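Local coordinates for heat shock protein, putative (Plasmodium falciparum, PDB 1Y6Z) that probably works as an ATP-dependent Hsp90-family chaperone that helps other proteins fold, this chain being its middle domain, at residues S56-W59 and E60-K63. Residues are numbered along the deposited sequence; the frame is centred on the assembly and turned at random.
Sequences SLPW and ELSK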
# COMPACT_ATOMS: atom_id res chain seq x y z
N SER B 56 -15.25 13.96 -14.52
CA SER B 56 -14.69 15.05 -15.28
C SER B 56 -14.27 16.12 -14.29
O SER B 56 -14.63 16.05 -13.11
CB SER B 56 -15.69 15.62 -16.31
OG SER B 56 -16.83 16.16 -15.68
N LEU B 57 -13.53 17.13 -14.75
CA LEU B 57 -13.02 18.15 -13.82
C LEU B 57 -14.18 18.89 -13.13
O LEU B 57 -15.10 19.39 -13.84
CB LEU B 57 -12.07 19.07 -14.58
CG LEU B 57 -11.11 20.00 -13.90
CD1 LEU B 57 -10.18 19.21 -12.88
CD2 LEU B 57 -10.30 20.78 -14.98
N PRO B 58 -14.21 18.95 -11.77
CA PRO B 58 -15.28 19.76 -11.18
C PRO B 58 -15.22 21.20 -11.69
O PRO B 58 -14.15 21.68 -12.05
CB PRO B 58 -14.96 19.72 -9.67
CG PRO B 58 -14.26 18.39 -9.47
CD PRO B 58 -13.44 18.22 -10.73
N TRP B 59 -16.36 21.88 -11.73
CA TRP B 59 -16.39 23.23 -12.30
C TRP B 59 -15.60 24.20 -11.41
O TRP B 59 -14.90 25.10 -11.91
CB TRP B 59 -17.87 23.70 -12.55
CG TRP B 59 -18.49 22.86 -13.67
CD1 TRP B 59 -19.39 21.84 -13.55
CD2 TRP B 59 -18.10 22.88 -15.04
NE1 TRP B 59 -19.62 21.27 -14.80
CE2 TRP B 59 -18.83 21.90 -15.72
CE3 TRP B 59 -17.19 23.66 -15.77
CZ2 TRP B 59 -18.66 21.66 -17.09
CZ3 TRP B 59 -17.04 23.45 -17.14
CH2 TRP B 59 -17.80 22.47 -17.80
N GLU B 60 -15.65 24.00 -10.09
CA GLU B 60 -14.77 24.74 -9.17
C GLU B 60 -13.27 24.68 -9.56
O GLU B 60 -12.50 25.54 -9.15
CB GLU B 60 -14.87 24.21 -7.73
CG GLU B 60 -16.23 24.25 -7.11
CD GLU B 60 -17.03 22.98 -7.37
OE1 GLU B 60 -16.52 22.10 -8.08
OE2 GLU B 60 -18.18 22.85 -6.89
N LEU B 61 -12.88 23.69 -10.37
CA LEU B 61 -11.48 23.52 -10.70
C LEU B 61 -11.21 23.73 -12.17
O LEU B 61 -10.15 23.36 -12.68
CB LEU B 61 -11.01 22.09 -10.29
CG LEU B 61 -11.22 21.75 -8.81
CD1 LEU B 61 -10.77 20.28 -8.58
CD2 LEU B 61 -10.34 22.74 -8.04
N SER B 62 -12.18 24.26 -12.88
CA SER B 62 -12.04 24.35 -14.32
C SER B 62 -11.45 25.69 -14.78
O SER B 62 -11.39 25.96 -15.99
CB SER B 62 -13.38 24.14 -14.98
OG SER B 62 -13.23 24.42 -16.39
N LYS B 63 -11.11 26.56 -13.84
CA LYS B 63 -10.50 27.86 -14.17
C LYS B 63 -9.06 27.91 -13.67
O LYS B 63 -8.16 28.06 -14.46
CB LYS B 63 -11.31 29.05 -13.65
CG LYS B 63 -12.64 29.29 -14.39
CD LYS B 63 -13.48 30.38 -13.65
CE LYS B 63 -14.86 30.60 -14.29
NZ LYS B 63 -15.85 31.28 -13.40
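Leu-61 packs back against Leu-57 and Pro-58 where the loop between strands 47-53 and 73-77 of this Hsp90 middle domain tightens into a short 3-10 turn, a worked example of how two successive i to i+3 bonds compact a chain. Leu-61 N donates to Pro-58 O at 2.9 Å and Ser-62 N to Trp-59 O at 3.0 Å.

The apolar side is the close-fitting one. The Leu-61 side chain lies alongside the proline ring, the two pointing the same way, with CD1 4.0 Å from Pro-58 CD. Leu-57 instead crosses Leu-61 at about a right angle, with CG anti to its own N (chi1 -164°); its CD1 is 4.0 Å from Leu-61 CB, while CD2 lies against the carbonyl oxygen of Leu-61. Phe-154 and Tyr-157 of helix 145-164 touch Leu-57, and Tyr-157 also touches Leu-61, so the turn is packed onto that helix.

The Trp-59/Ser-62 flank is the open one: the exposed indole meets Ser-62 obliquely, Trp-59 CE3 lying 3.9 Å from Ser-62 CB. Glu-60 is exposed too, but its carboxylate is tied down by Arg-98. The side chain bends at chi2 (90°) back toward Pro-58, and OE1, the salt-bridged oxygen, sits 3.3 Å from Pro-58 CB.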